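Local atomic coordinates of acetyltransferase, GNAT family (PDB entry 2I79), a protein that binds acetyl coenzyme A and, as a GNAT-family acetyltransferase, probably transfers its acetyl group to an amine acceptor. Residues E44-E47 with I48-N51; R131-A134 with A135-L138; A111-W114 with A115-S118. One frame throughout, in Å; residues are numbered along the deposited sequence.

Contact 1 (E44-E47 with I48-N51)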
ATOM      1  N   GLU A  44      11.950 -18.121 -10.585  1.00 55.47           N
ATOM      2  CA  GLU A  44      13.219 -17.410 -10.373  1.00 56.12           C
ATOM      3  C   GLU A  44      12.995 -16.081  -9.664  1.00 56.55           C
ATOM      4  O   GLU A  44      13.667 -15.779  -8.656  1.00 56.74           O
ATOM      5  CB  GLU A  44      13.943 -17.245 -11.716  1.00 57.47           C
ATOM      6  CG  GLU A  44      14.378 -18.624 -12.356  1.00 58.92           C
ATOM      7  CD  GLU A  44      13.211 -19.560 -12.857  1.00 63.49           C
ATOM      8  OE1 GLU A  44      12.124 -19.077 -13.309  1.00 62.09           O
ATOM      9  OE2 GLU A  44      13.408 -20.814 -12.817  1.00 63.12           O
ATOM     10  N   GLU A  45      11.999 -15.327 -10.133  1.00 56.36           N
ATOM     11  CA  GLU A  45      11.572 -14.110  -9.453  1.00 56.85           C
ATOM     12  C   GLU A  45      11.030 -14.323  -8.034  1.00 56.72           C
ATOM     13  O   GLU A  45      11.203 -13.463  -7.155  1.00 55.87           O
ATOM     14  CB  GLU A  45      10.505 -13.388 -10.289  1.00 57.33           C
ATOM     15  CG  GLU A  45      11.046 -12.742 -11.581  1.00 58.70           C
ATOM     16  CD  GLU A  45       9.942 -12.147 -12.441  1.00 59.44           C
ATOM     17  OE1 GLU A  45       8.802 -12.681 -12.412  1.00 61.39           O
ATOM     18  OE2 GLU A  45      10.207 -11.133 -13.137  1.00 63.11           O
ATOM     19  N   MET A  46      10.354 -15.451  -7.796  1.00 56.10           N
ATOM     20  CA  MET A  46       9.865 -15.717  -6.451  1.00 56.60           C
ATOM     21  C   MET A  46      11.032 -15.953  -5.487  1.00 56.73           C
ATOM     22  O   MET A  46      10.966 -15.569  -4.331  1.00 55.68           O
ATOM     23  CB  MET A  46       8.887 -16.887  -6.421  1.00 55.24           C
ATOM     24  CG  MET A  46       8.355 -17.179  -5.019  1.00 54.25           C
ATOM     25  SD  MET A  46       7.275 -15.887  -4.332  1.00 44.00           S
ATOM     26  CE  MET A  46       5.820 -16.138  -5.335  1.00 47.96           C
ATOM     27  N   GLU A  47      12.074 -16.608  -5.980  1.00 58.52           N
ATOM     28  CA  GLU A  47      13.262 -16.934  -5.185  1.00 59.86           C
ATOM     29  C   GLU A  47      13.908 -15.646  -4.595  1.00 60.74           C
ATOM     30  O   GLU A  47      14.311 -15.613  -3.430  1.00 61.55           O
ATOM     31  CB  GLU A  47      14.225 -17.737  -6.067  1.00 60.15           C
ATOM     32  CG  GLU A  47      15.136 -18.720  -5.354  1.00 60.51           C
ATOM     33  CD  GLU A  47      15.795 -19.761  -6.295  1.00 62.04           C
ATOM     34  OE1 GLU A  47      15.190 -20.203  -7.311  1.00 63.94           O
ATOM     35  OE2 GLU A  47      16.927 -20.174  -5.976  1.00 66.11           O
ATOM     36  N   ILE A  48      13.948 -14.576  -5.386  1.00 61.47           N
ATOM     37  CA  ILE A  48      14.346 -13.241  -4.913  1.00 61.43           C
ATOM     38  C   ILE A  48      13.420 -12.744  -3.785  1.00 61.72           C
ATOM     39  O   ILE A  48      13.845 -12.503  -2.643  1.00 61.48           O
ATOM     40  CB  ILE A  48      14.378 -12.230  -6.109  1.00 61.97           C
ATOM     41  CG1 ILE A  48      15.553 -12.571  -7.054  1.00 61.94           C
ATOM     42  CG2 ILE A  48      14.447 -10.755  -5.606  1.00 61.89           C
ATOM     43  CD1 ILE A  48      15.372 -12.125  -8.511  1.00 61.98           C
ATOM     44  N   PHE A  49      12.140 -12.624  -4.086  1.00 61.68           N
ATOM     45  CA  PHE A  49      11.193 -12.251  -3.048  1.00 62.03           C
ATOM     46  C   PHE A  49      11.437 -13.035  -1.736  1.00 62.57           C
ATOM     47  O   PHE A  49      11.445 -12.451  -0.641  1.00 62.61           O
ATOM     48  CB  PHE A  49       9.757 -12.434  -3.535  1.00 61.50           C
ATOM     49  CG  PHE A  49       8.721 -12.157  -2.475  1.00 62.01           C
ATOM     50  CD1 PHE A  49       8.416 -10.853  -2.108  1.00 62.20           C
ATOM     51  CD2 PHE A  49       8.057 -13.206  -1.833  1.00 62.06           C
ATOM     52  CE1 PHE A  49       7.463 -10.590  -1.122  1.00 62.51           C
ATOM     53  CE2 PHE A  49       7.101 -12.953  -0.859  1.00 62.31           C
ATOM     54  CZ  PHE A  49       6.805 -11.634  -0.500  1.00 62.23           C
ATOM     55  N   LEU A  50      11.630 -14.350  -1.847  1.00 62.84           N
ATOM     56  CA  LEU A  50      11.737 -15.209  -0.664  1.00 63.08           C
ATOM     57  C   LEU A  50      13.030 -14.968   0.146  1.00 63.46           C
ATOM     58  O   LEU A  50      12.998 -15.023   1.394  1.00 63.28           O
ATOM     59  CB  LEU A  50      11.571 -16.686  -1.046  1.00 62.83           C
ATOM     60  CG  LEU A  50      10.130 -17.063  -1.382  1.00 62.22           C
ATOM     61  CD1 LEU A  50      10.027 -18.532  -1.709  1.00 61.46           C
ATOM     62  CD2 LEU A  50       9.203 -16.725  -0.239  1.00 61.88           C
ATOM     63  N   ASN A  51      14.138 -14.698  -0.547  1.00 63.63           N
ATOM     64  CA  ASN A  51      15.386 -14.280   0.109  1.00 64.43           C
ATOM     65  C   ASN A  51      15.184 -12.976   0.928  1.00 64.36           C
ATOM     66  O   ASN A  51      15.554 -12.906   2.115  1.00 64.56           O
ATOM     67  CB  ASN A  51      16.542 -14.129  -0.919  1.00 64.31           C
ATOM     68  CG  ASN A  51      17.009 -15.489  -1.508  1.00 67.12           C
ATOM     69  OD1 ASN A  51      17.117 -16.487  -0.790  1.00 70.57           O
ATOM     70  ND2 ASN A  51      17.291 -15.520  -2.815  1.00 68.52           N
TER
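Met46 and Phe49, three residues apart on helix 43-55 of this GNAT-family domain, run side by side off the helix in the same direction and form a Met-aromatic contact. The sulfur meets one ortho corner of the ring, Met46 SD lying 3.7 Å from Phe49 CD2. Measured to the Phe49 ring centroid, the SD distance is 4.9 Å at 63° from the ring normal, an oblique approach. Both residues start with CG anti to the backbone N (chi1 -180° and 176°), which starts both on similar paths off the helix, and the bends of Met46 at its second and third torsions then carry SD beside the ring.

Further back along the methionine, Leu50 crosses its stem at a slant, its CD1 3.9 Å from Met46 CG. The main chain ties the same two residues by the shortest bond of the turn, Leu50 N to Met46 O at 2.8 Å. By comparison, the bonds from Ile48 N to Glu44 O and from Phe49 N to Glu45 O are long and weak. Met46 and Leu50 are buried, packing on helix 15-26, where both touch Leu18 and Met46 also reaches Val19 and Leu22. On the more exposed side, Asn51 N donates to Glu47 O at 3.0 Å, and the Asn51 carboxamide folds back so that its ND2 also sits 3.0 Å from Glu47 O, but at an angle too poor for a hydrogen bond.

Contact 2 (R131-A134 with A135-L138). With ACO (acetyl coenzyme *a), chain G.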
ATOM      1  N   ARG A 131     -18.033  -8.016   1.677  1.00 45.10           N
ATOM      2  CA  ARG A 131     -18.736  -9.277   1.429  1.00 45.18           C
ATOM      3  C   ARG A 131     -17.956 -10.540   1.800  1.00 44.67           C
ATOM      4  O   ARG A 131     -18.533 -11.617   1.841  1.00 44.42           O
ATOM      5  CB  ARG A 131     -19.094  -9.364  -0.061  1.00 45.47           C
ATOM      6  CG  ARG A 131     -17.889  -9.591  -0.943  1.00 45.67           C
ATOM      7  CD  ARG A 131     -18.241  -9.760  -2.389  1.00 46.07           C
ATOM      8  NE  ARG A 131     -17.023 -10.011  -3.113  1.00 46.05           N
ATOM      9  CZ  ARG A 131     -16.884 -10.811  -4.173  1.00 48.80           C
ATOM     10  NH1 ARG A 131     -17.898 -11.481  -4.699  1.00 48.02           N
ATOM     11  NH2 ARG A 131     -15.692 -10.933  -4.727  1.00 48.81           N
ATOM     12  N   ASN A 132     -16.640 -10.439   1.994  1.00 44.62           N
ATOM     13  CA  ASN A 132     -15.825 -11.622   2.321  1.00 44.40           C
ATOM     14  C   ASN A 132     -15.940 -11.965   3.830  1.00 44.44           C
ATOM     15  O   ASN A 132     -15.003 -11.834   4.599  1.00 43.86           O
ATOM     16  CB  ASN A 132     -14.371 -11.414   1.832  1.00 44.10           C
ATOM     17  CG  ASN A 132     -13.494 -12.650   2.004  1.00 43.76           C
ATOM     18  OD1 ASN A 132     -13.956 -13.704   2.463  1.00 45.79           O
ATOM     19  ND2 ASN A 132     -12.221 -12.519   1.664  1.00 42.31           N
ATOM     20  N   GLN A 133     -17.109 -12.427   4.246  1.00 44.92           N
ATOM     21  CA  GLN A 133     -17.422 -12.505   5.677  1.00 45.85           C
ATOM     22  C   GLN A 133     -16.636 -13.567   6.465  1.00 45.64           C
ATOM     23  O   GLN A 133     -16.425 -13.431   7.670  1.00 44.69           O
ATOM     24  CB  GLN A 133     -18.908 -12.752   5.876  1.00 46.79           C
ATOM     25  CG  GLN A 133     -19.472 -11.952   7.039  1.00 52.38           C
ATOM     26  CD  GLN A 133     -20.089 -10.679   6.556  1.00 56.28           C
ATOM     27  OE1 GLN A 133     -21.326 -10.569   6.498  1.00 63.88           O
ATOM     28  NE2 GLN A 133     -19.255  -9.719   6.160  1.00 59.65           N
ATOM     29  N   ALA A 134     -16.234 -14.633   5.783  1.00 45.68           N
ATOM     30  CA  ALA A 134     -15.356 -15.642   6.363  1.00 45.45           C
ATOM     31  C   ALA A 134     -14.075 -14.964   6.840  1.00 45.16           C
ATOM     32  O   ALA A 134     -13.632 -15.181   7.972  1.00 45.73           O
ATOM     33  CB  ALA A 134     -15.039 -16.727   5.317  1.00 45.84           C
ATOM     34  N   ALA A 135     -13.507 -14.143   5.966  1.00 44.50           N
ATOM     35  CA  ALA A 135     -12.285 -13.390   6.253  1.00 44.31           C
ATOM     36  C   ALA A 135     -12.527 -12.347   7.333  1.00 43.92           C
ATOM     37  O   ALA A 135     -11.707 -12.204   8.243  1.00 43.44           O
ATOM     38  CB  ALA A 135     -11.755 -12.749   5.018  1.00 43.53           C
ATOM     39  N   VAL A 136     -13.673 -11.662   7.266  1.00 43.63           N
ATOM     40  CA  VAL A 136     -13.949 -10.603   8.217  1.00 43.18           C
ATOM     41  C   VAL A 136     -14.062 -11.245   9.588  1.00 43.00           C
ATOM     42  O   VAL A 136     -13.536 -10.743  10.569  1.00 41.55           O
ATOM     43  CB  VAL A 136     -15.197  -9.738   7.825  1.00 43.83           C
ATOM     44  CG1 VAL A 136     -15.632  -8.852   8.988  1.00 43.42           C
ATOM     45  CG2 VAL A 136     -14.899  -8.851   6.601  1.00 41.21           C
ATOM     46  N   HIS A 137     -14.698 -12.410   9.628  1.00 43.93           N
ATOM     47  CA  HIS A 137     -14.818 -13.187  10.860  1.00 43.99           C
ATOM     48  C   HIS A 137     -13.478 -13.710  11.417  1.00 43.83           C
ATOM     49  O   HIS A 137     -13.221 -13.653  12.642  1.00 42.55           O
ATOM     50  CB  HIS A 137     -15.752 -14.370  10.647  1.00 44.15           C
ATOM     51  CG  HIS A 137     -15.776 -15.309  11.802  1.00 44.88           C
ATOM     52  ND1 HIS A 137     -16.546 -15.086  12.921  1.00 48.49           N
ATOM     53  CD2 HIS A 137     -15.088 -16.449  12.037  1.00 46.96           C
ATOM     54  CE1 HIS A 137     -16.352 -16.065  13.788  1.00 49.08           C
ATOM     55  NE2 HIS A 137     -15.461 -16.899  13.278  1.00 48.26           N
ATOM     56  N   LEU A 138     -12.662 -14.266  10.525  1.00 44.01           N
ATOM     57  CA  LEU A 138     -11.411 -14.869  10.930  1.00 44.53           C
ATOM     58  C   LEU A 138     -10.578 -13.789  11.597  1.00 44.88           C
ATOM     59  O   LEU A 138     -10.088 -13.982  12.700  1.00 45.07           O
ATOM     60  CB  LEU A 138     -10.662 -15.487   9.727  1.00 44.75           C
ATOM     61  CG  LEU A 138      -9.228 -16.020  10.001  1.00 45.62           C
ATOM     62  CD1 LEU A 138      -9.218 -17.303  10.831  1.00 44.56           C
ATOM     63  CD2 LEU A 138      -8.462 -16.208   8.731  1.00 44.94           C
TER
HETATM   64  N1A ACO G 402     -19.387 -16.140   7.265  1.00 47.99           N
HETATM   65  C2A ACO G 402     -18.856 -16.113   8.505  1.00 47.58           C
HETATM   66  N3A ACO G 402     -17.956 -17.020   8.931  1.00 46.52           N
HETATM   67  C4A ACO G 402     -17.532 -18.011   8.122  1.00 46.05           C
HETATM   68  C5A ACO G 402     -18.046 -18.101   6.757  1.00 45.77           C
HETATM   69  C6A ACO G 402     -19.021 -17.076   6.357  1.00 47.65           C
HETATM   70  N6A ACO G 402     -19.544 -17.096   5.112  1.00 48.82           N
HETATM   71  N7A ACO G 402     -17.471 -19.164   6.191  1.00 46.84           N
HETATM   72  C8A ACO G 402     -16.641 -19.705   7.134  1.00 47.85           C
HETATM   73  N9A ACO G 402     -16.687 -19.013   8.285  1.00 47.39           N
HETATM   74  C1B ACO G 402     -15.966 -19.188   9.577  1.00 49.04           C
HETATM   75  C2B ACO G 402     -15.742 -20.590  10.123  1.00 51.78           C
HETATM   76  O2B ACO G 402     -16.854 -21.047  10.897  1.00 54.77           O
HETATM   77  C3B ACO G 402     -14.541 -20.354  11.003  1.00 52.47           C
HETATM   78  O3B ACO G 402     -14.839 -19.668  12.205  1.00 55.89           O
HETATM   79  P3B ACO G 402     -14.853 -20.357  13.650  1.00 59.66           P
HETATM   80  O7A ACO G 402     -16.145 -21.130  13.443  1.00 58.97           O
HETATM   81  O8A ACO G 402     -14.903 -19.246  14.672  1.00 60.25           O
HETATM   82  O9A ACO G 402     -13.582 -21.161  13.764  1.00 58.98           O
HETATM   83  C4B ACO G 402     -13.734 -19.336  10.211  1.00 50.86           C
HETATM   84  O4B ACO G 402     -14.679 -18.588   9.454  1.00 48.65           O
HETATM   85  C5B ACO G 402     -12.708 -20.035   9.329  1.00 49.41           C
HETATM   86  O5B ACO G 402     -11.559 -20.239  10.160  1.00 47.16           O
HETATM   87  P1A ACO G 402     -10.396 -21.215   9.635  1.00 43.07           P
HETATM   88  O1A ACO G 402     -10.984 -22.515   9.154  1.00 43.98           O
HETATM   89  O2A ACO G 402      -9.322 -21.173  10.703  1.00 40.33           O
HETATM   90  O3A ACO G 402      -9.973 -20.429   8.284  1.00 45.34           O
HETATM   91  P2A ACO G 402      -9.768 -21.025   6.773  1.00 44.53           P
HETATM   92  O4A ACO G 402     -11.059 -21.361   6.019  1.00 39.44           O
HETATM   93  O5A ACO G 402      -8.679 -22.061   6.919  1.00 41.36           O
HETATM   94  O6A ACO G 402      -9.159 -19.647   6.141  1.00 43.40           O
HETATM   95  CBP ACO G 402      -9.641 -17.781   4.634  1.00 44.89           C
HETATM   96  CCP ACO G 402      -9.991 -18.515   5.915  1.00 44.44           C
HETATM   97  CDP ACO G 402     -10.514 -16.520   4.561  1.00 44.09           C
HETATM   98  CEP ACO G 402      -8.143 -17.443   4.672  1.00 45.52           C
HETATM   99  CAP ACO G 402      -9.942 -18.683   3.432  1.00 44.96           C
HETATM  100  OAP ACO G 402     -11.361 -18.934   3.298  1.00 45.80           O
HETATM  101  C9P ACO G 402      -9.387 -18.094   2.145  1.00 43.35           C
HETATM  102  O9P ACO G 402      -8.223 -18.282   1.847  1.00 42.42           O
HETATM  103  N8P ACO G 402     -10.219 -17.407   1.372  1.00 42.57           N
HETATM  104  C7P ACO G 402      -9.866 -16.812   0.078  1.00 44.90           C
HETATM  105  C6P ACO G 402      -8.773 -15.747   0.158  1.00 43.43           C
HETATM  106  C5P ACO G 402      -9.132 -14.671   1.144  1.00 44.47           C
HETATM  107  O5P ACO G 402     -10.210 -14.121   1.057  1.00 44.27           O
HETATM  108  N4P ACO G 402      -8.235 -14.384   2.079  1.00 46.68           N
HETATM  109  C3P ACO G 402      -8.430 -13.361   3.094  1.00 50.34           C
HETATM  110  C2P ACO G 402      -8.336 -11.941   2.553  1.00 54.90           C
HETATM  111  S1P ACO G 402      -6.692 -11.646   1.963  1.00 58.98           S
HETATM  112  C   ACO G 402      -5.770 -10.894   3.070  1.00 58.13           C
HETATM  113  O   ACO G 402      -5.562 -11.589   4.036  1.00 58.15           O
HETATM  114  CH3 ACO G 402      -5.287  -9.478   2.813  1.00 59.19           C
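A first torsion of -174° carries the carboxamide of Asn132 away from its own backbone N and back over Ala135, and a second torsion near zero leaves Asn132 ND2 3.4 Å from Ala135 CB. From there ND2 donates to the pantetheine carbonyl of acetyl coenzyme A, 2.6 Å from ND2 to O5P. Five residues on, His137 also starts out anti to its N (chi1 172°), which swings the imidazole toward the ribose and its 3'-phosphate. His137 NE2 donates to O8A of the cofactor at 2.8 Å in a fairly straight bond (166°), the oxygen meeting the ring at its edge and in its plane.

Alanine methyl groups line the cofactor between these grips: Ala134 CB is 3.6 Å from N7A of the adenine and Ala135 CB faces the pantetheine arm at C3P. Gln133 CB approaches N1A, and Leu138 CD1 lies near O5B.

Asn132 occupies the N-cap position of helix 133-141, and its carbonyl O takes Val136 N at 3.0 Å. The next rung, His137 N to Gln133 O, is 2.8 Å long. On the side of the helix turned to the sheet, Ala135 and Val136 pack on Val128 of strand 123-129. A helix that follows strand 123-129, the parallel partner of strand 87-94, and lies along the cofactor from pantetheine to adenosine is characteristic of the GNAT acetyl coenzyme A site.

Contact 3 (A111-W114 with A115-S118)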
ATOM      1  N   ALA A 111       1.621 -15.954  12.601  1.00 48.53           N
ATOM      2  CA  ALA A 111       2.071 -14.691  12.040  1.00 47.96           C
ATOM      3  C   ALA A 111       2.050 -13.629  13.130  1.00 47.67           C
ATOM      4  O   ALA A 111       2.996 -12.868  13.266  1.00 46.90           O
ATOM      5  CB  ALA A 111       1.186 -14.283  10.846  1.00 47.28           C
ATOM      6  N   ILE A 112       0.965 -13.582  13.910  1.00 47.40           N
ATOM      7  CA  ILE A 112       0.826 -12.595  14.995  1.00 47.60           C
ATOM      8  C   ILE A 112       1.917 -12.768  16.067  1.00 47.97           C
ATOM      9  O   ILE A 112       2.475 -11.792  16.574  1.00 47.16           O
ATOM     10  CB  ILE A 112      -0.571 -12.673  15.658  1.00 47.45           C
ATOM     11  CG1 ILE A 112      -1.675 -12.224  14.670  1.00 46.88           C
ATOM     12  CG2 ILE A 112      -0.604 -11.851  16.949  1.00 46.85           C
ATOM     13  CD1 ILE A 112      -3.133 -12.637  15.105  1.00 45.53           C
ATOM     14  N   GLU A 113       2.205 -14.019  16.401  1.00 48.48           N
ATOM     15  CA  GLU A 113       3.226 -14.344  17.384  1.00 49.87           C
ATOM     16  C   GLU A 113       4.608 -13.905  16.893  1.00 49.87           C
ATOM     17  O   GLU A 113       5.377 -13.335  17.658  1.00 50.09           O
ATOM     18  CB  GLU A 113       3.243 -15.844  17.621  1.00 50.21           C
ATOM     19  CG  GLU A 113       3.233 -16.240  19.059  1.00 52.61           C
ATOM     20  CD  GLU A 113       3.141 -17.747  19.211  1.00 53.98           C
ATOM     21  OE1 GLU A 113       2.121 -18.231  19.782  1.00 59.40           O
ATOM     22  OE2 GLU A 113       4.088 -18.432  18.735  1.00 60.17           O
ATOM     23  N   TRP A 114       4.921 -14.178  15.621  1.00 50.17           N
ATOM     24  CA  TRP A 114       6.172 -13.717  15.037  1.00 50.31           C
ATOM     25  C   TRP A 114       6.224 -12.181  15.092  1.00 50.53           C
ATOM     26  O   TRP A 114       7.240 -11.601  15.474  1.00 50.74           O
ATOM     27  CB  TRP A 114       6.350 -14.227  13.596  1.00 51.01           C
ATOM     28  CG  TRP A 114       7.646 -13.764  12.980  1.00 51.37           C
ATOM     29  CD1 TRP A 114       8.854 -14.400  13.038  1.00 52.01           C
ATOM     30  CD2 TRP A 114       7.879 -12.536  12.270  1.00 52.87           C
ATOM     31  NE1 TRP A 114       9.814 -13.655  12.409  1.00 52.29           N
ATOM     32  CE2 TRP A 114       9.246 -12.504  11.932  1.00 52.76           C
ATOM     33  CE3 TRP A 114       7.068 -11.458  11.893  1.00 52.72           C
ATOM     34  CZ2 TRP A 114       9.810 -11.455  11.214  1.00 52.85           C
ATOM     35  CZ3 TRP A 114       7.633 -10.419  11.195  1.00 51.50           C
ATOM     36  CH2 TRP A 114       8.989 -10.423  10.864  1.00 52.49           C
ATOM     37  N   ALA A 115       5.122 -11.526  14.734  1.00 50.24           N
ATOM     38  CA  ALA A 115       5.103 -10.077  14.663  1.00 50.68           C
ATOM     39  C   ALA A 115       5.389  -9.486  16.041  1.00 51.02           C
ATOM     40  O   ALA A 115       6.169  -8.552  16.171  1.00 49.97           O
ATOM     41  CB  ALA A 115       3.769  -9.586  14.114  1.00 50.08           C
ATOM     42  N   GLN A 116       4.759 -10.058  17.061  1.00 51.71           N
ATOM     43  CA  GLN A 116       5.016  -9.710  18.462  1.00 52.84           C
ATOM     44  C   GLN A 116       6.488  -9.874  18.859  1.00 53.27           C
ATOM     45  O   GLN A 116       7.080  -8.980  19.471  1.00 54.73           O
ATOM     46  CB  GLN A 116       4.115 -10.553  19.391  1.00 53.06           C
ATOM     47  CG  GLN A 116       2.631 -10.163  19.334  1.00 54.30           C
ATOM     48  CD  GLN A 116       1.679 -11.173  19.985  1.00 55.03           C
ATOM     49  OE1 GLN A 116       2.023 -12.340  20.214  1.00 60.85           O
ATOM     50  NE2 GLN A 116       0.465 -10.729  20.265  1.00 58.54           N
ATOM     51  N   ALA A 117       7.098 -10.990  18.488  1.00 53.37           N
ATOM     52  CA  ALA A 117       8.465 -11.259  18.900  1.00 52.94           C
ATOM     53  C   ALA A 117       9.506 -10.385  18.172  1.00 53.38           C
ATOM     54  O   ALA A 117      10.596 -10.144  18.703  1.00 53.96           O
ATOM     55  CB  ALA A 117       8.777 -12.735  18.723  1.00 52.86           C
ATOM     56  N   SER A 118       9.171  -9.900  16.975  1.00 52.99           N
ATOM     57  CA  SER A 118      10.129  -9.195  16.115  1.00 51.91           C
ATOM     58  C   SER A 118      10.755  -7.955  16.756  1.00 51.81           C
ATOM     59  O   SER A 118      11.874  -7.562  16.392  1.00 52.13           O
ATOM     60  CB  SER A 118       9.472  -8.792  14.791  1.00 51.73           C
ATOM     61  OG  SER A 118       8.601  -7.690  14.973  1.00 50.13           O
TER
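Ser118, whose CB lies over one face of the Trp114 indole, has a hydroxyl gripped by three groups. Its OG donates to Ala115 O at 2.8 Å and accepts hydrogen bonds from the backbone N of Ile120 and of Leu121, so that one oxygen links Ala115 with the backbone of Ile120 and Leu121. The torsion responsible (chi1 75°) sets OG between the backbone N and the carbonyl carbon of Ser118, folding it back toward Ala115. The main chain closes the same turn with Ser118 N to Trp114 O at 3.0 Å, but the angle at the hydrogen is only 133°, more bent than in the three bonds before it. Of those, Gln116 N to Ile112 O at 2.9 Å is the straightest, at 167°.

The indole is sent out with CG anti to the Trp114 N, and its six-membered ring lies alongside the backbone that follows, CE3 3.4 Å from Ala115 N. Ser118 CB sits 4.2 Å above the ring plane, displaced toward the rim, a loose cover by a single carbon.

On another side of the helix Gln116 runs back, extended beyond CG, and crosses Ile112 obliquely, with its NE2 3.7 Å from Ile112 CG2. Its aliphatic part also hugs the carbonyl that its own N-H is bonded to, CG lying 3.2 Å from Ile112 O.

The helix is the crossover of a beta-alpha-beta unit between strands 87-94 and 123-129. Ile112 and Ala115 press on Leu124 of the second of these strands, while Ala111 and Trp114 reach Val74 and Ile76 of strand 69-77, and the exposed Glu113 and Gln116 lie on the outer side.

Overall arrangement
The three contacts are short eight-residue stretches on, or at the start of, three different helices of one GNAT domain, and none touches another. Contact 2 binds acetyl coenzyme A directly. Contact 3 belongs to the preceding helix, which is joined to helix 133-141 through strand 123-129; the two contacts are 22 Å apart between centres and about 7 Å at their nearest atoms, and the side chain of Ala111 is about 10 Å from the cofactor. Contact 1 lies across the chain's centre from contact 2, with centres 30 Å apart, yet the Phe49 side chain is still about 13 Å from acetyl coenzyme A. Its centre is 22 Å from that of contact 3.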